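Side-chain contact in golgin subfamily A member 4 (PDB 1UPT), which takes part in vesicle trafficking at the Golgi apparatus and in endosome-to-Golgi transport, and binds small GTPases through its GRIP domain: residues R11-E16 with K28-V33. Residues are numbered along the deposited sequence; the frame is centred on the assembly and turned at random.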
loop_
_atom_site.group_PDB
_atom_site.type_symbol
_atom_site.label_atom_id
_atom_site.label_comp_id
_atom_site.label_asym_id
_atom_site.label_seq_id
_atom_site.Cartn_x
_atom_site.Cartn_y
_atom_site.Cartn_z
ATOM N N ARG B 11 -0.935 6.006 -2.934
ATOM C CA ARG B 11 -0.123 6.209 -4.139
ATOM C C ARG B 11 0.999 7.207 -3.939
ATOM O O ARG B 11 2.118 6.995 -4.402
ATOM C CB ARG B 11 -0.993 6.675 -5.333
ATOM C CG ARG B 11 -1.765 5.569 -6.030
ATOM C CD ARG B 11 -2.264 5.966 -7.440
ATOM N NE ARG B 11 -3.269 7.027 -7.362
ATOM C CZ ARG B 11 -4.573 6.843 -7.201
ATOM N NH1 ARG B 11 -5.081 5.627 -7.086
ATOM N NH2 ARG B 11 -5.380 7.898 -7.128
ATOM N N LYS B 12 0.699 8.299 -3.252
ATOM C CA LYS B 12 1.697 9.305 -2.914
ATOM C C LYS B 12 2.793 8.678 -2.040
ATOM O O LYS B 12 3.983 8.826 -2.301
ATOM C CB LYS B 12 1.007 10.463 -2.179
ATOM C CG LYS B 12 1.952 11.457 -1.524
ATOM C CD LYS B 12 2.255 12.661 -2.419
ATOM C CE LYS B 12 3.621 13.243 -2.081
ATOM N NZ LYS B 12 3.973 14.342 -2.996
ATOM N N VAL B 13 2.358 7.943 -1.029
ATOM C CA VAL B 13 3.260 7.345 -0.052
ATOM C C VAL B 13 4.057 6.182 -0.674
ATOM O O VAL B 13 5.258 6.040 -0.455
ATOM C CB VAL B 13 2.428 6.894 1.154
ATOM C CG1 VAL B 13 3.190 5.978 2.039
ATOM C CG2 VAL B 13 1.925 8.103 1.894
ATOM N N LEU B 14 3.398 5.370 -1.479
ATOM C CA LEU B 14 4.054 4.214 -2.071
ATOM C C LEU B 14 5.010 4.648 -3.144
ATOM O O LEU B 14 6.006 3.996 -3.363
ATOM C CB LEU B 14 3.058 3.208 -2.639
ATOM C CG LEU B 14 2.650 2.190 -1.588
ATOM C CD1 LEU B 14 1.391 1.536 -2.000
ATOM C CD2 LEU B 14 3.763 1.173 -1.326
ATOM N N PHE B 15 4.722 5.763 -3.806
ATOM C CA PHE B 15 5.609 6.224 -4.846
ATOM C C PHE B 15 6.939 6.626 -4.234
ATOM O O PHE B 15 7.970 6.181 -4.694
ATOM C CB PHE B 15 5.001 7.360 -5.670
ATOM C CG PHE B 15 5.921 7.855 -6.754
ATOM C CD1 PHE B 15 6.276 7.024 -7.810
ATOM C CD2 PHE B 15 6.466 9.134 -6.696
ATOM C CE1 PHE B 15 7.152 7.455 -8.792
ATOM C CE2 PHE B 15 7.344 9.580 -7.685
ATOM C CZ PHE B 15 7.687 8.732 -8.739
ATOM N N GLU B 16 6.902 7.433 -3.175
ATOM C CA GLU B 16 8.134 7.794 -2.452
ATOM C C GLU B 16 8.879 6.554 -1.942
ATOM O O GLU B 16 10.072 6.416 -2.147
ATOM C CB GLU B 16 7.853 8.760 -1.294
ATOM C CG GLU B 16 7.160 10.057 -1.694
ATOM C CD GLU B 16 8.025 10.879 -2.626
ATOM O OE1 GLU B 16 9.062 11.376 -2.150
ATOM O OE2 GLU B 16 7.709 10.969 -3.830
ATOM N N LYS B 28 6.454 3.108 7.910
ATOM C CA LYS B 28 5.511 3.345 9.007
ATOM C C LYS B 28 4.116 3.762 8.508
ATOM O O LYS B 28 3.088 3.269 8.980
ATOM C CB LYS B 28 6.026 4.419 9.952
ATOM C CG LYS B 28 7.233 3.976 10.730
ATOM C CD LYS B 28 7.937 5.142 11.408
ATOM C CE LYS B 28 7.297 5.504 12.711
ATOM N NZ LYS B 28 8.235 6.451 13.431
ATOM N N VAL B 29 4.082 4.696 7.571
ATOM C CA VAL B 29 2.805 5.158 7.068
ATOM C C VAL B 29 2.010 4.007 6.385
ATOM O O VAL B 29 0.832 3.839 6.633
ATOM C CB VAL B 29 2.959 6.282 6.039
ATOM C CG1 VAL B 29 1.609 6.645 5.469
ATOM C CG2 VAL B 29 3.614 7.524 6.646
ATOM N N ILE B 30 2.671 3.239 5.530
ATOM C CA ILE B 30 2.011 2.202 4.753
ATOM C C ILE B 30 1.448 1.150 5.695
ATOM O O ILE B 30 0.309 0.743 5.535
ATOM C CB ILE B 30 2.973 1.533 3.749
ATOM C CG1 ILE B 30 3.388 2.510 2.640
ATOM C CG2 ILE B 30 2.343 0.284 3.164
ATOM C CD1 ILE B 30 4.692 2.121 1.925
ATOM N N THR B 31 2.239 0.727 6.679
ATOM C CA THR B 31 1.771 -0.296 7.610
ATOM C C THR B 31 0.604 0.181 8.510
ATOM O O THR B 31 -0.222 -0.647 8.909
ATOM C CB THR B 31 2.906 -0.902 8.440
ATOM O OG1 THR B 31 3.647 0.131 9.099
ATOM C CG2 THR B 31 3.920 -1.589 7.530
ATOM N N THR B 32 0.535 1.485 8.776
ATOM C CA THR B 32 -0.585 2.093 9.517
ATOM C C THR B 32 -1.854 2.210 8.674
ATOM O O THR B 32 -2.937 1.782 9.111
ATOM C CB THR B 32 -0.180 3.486 10.035
ATOM O OG1 THR B 32 0.904 3.364 10.963
ATOM C CG2 THR B 32 -1.299 4.161 10.878
ATOM N N VAL B 33 -1.722 2.770 7.478
ATOM C CA VAL B 33 -2.860 2.951 6.567
ATOM C C VAL B 33 -3.554 1.608 6.307
ATOM O O VAL B 33 -4.783 1.526 6.350
ATOM C CB VAL B 33 -2.449 3.582 5.207
ATOM C CG1 VAL B 33 -3.615 3.529 4.196
ATOM C CG2 VAL B 33 -1.951 5.014 5.371
#
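Val-13 and Leu-14 pack against Val-29 and Ile-30 where the first two helices of the GRIP domain, 5-18 and 23-33, form an antiparallel helical hairpin. The short segments run at 143° to each other, with axes that come within 10.0 Å of each other at their closest, and the backbones come nearest at Val-13 and Ile-30. No hydrogen bond or salt bridge joins the segments; the interface is wholly aliphatic.

The hairpin is also part of larger interfaces, as befits a GRIP domain that pairs with a second copy. Leu-14 packs on Leu-34 of the second subunit, whose backbone O also accepts a hydrogen bond from Arg-11 NH1, and Ile-30 packs on Leu-14 of that subunit, whereas Val-13 and Val-29 also touch the chain of another protein.

Val-13 is the central residue. Its CG1, anti to the backbone N (chi1 166°), reaches across the helix gap to lie 3.5 Å from Ile-30 CG1, the two side chains passing each other in opposite directions. The same methyl sits 3.8 Å from Val-29 CG1, while Val-13 CG2 also approaches that methyl, at 3.9 Å, so one methyl of Val-29 rests against both branches of Val-13. Short, beta-branched valines suit this spot: they present stubby methyl surfaces near the backbone and have few torsions to fix.

Longer side chains serve the remaining pair. The side chain of Leu-14 sets off to the side of the partner helix, but its branched end comes nearer, and Ile-30 extends its CG1-CD1 arm to meet it at roughly a right angle, bringing Ile-30 CD1 to 3.5 Å from Leu-14 CD2.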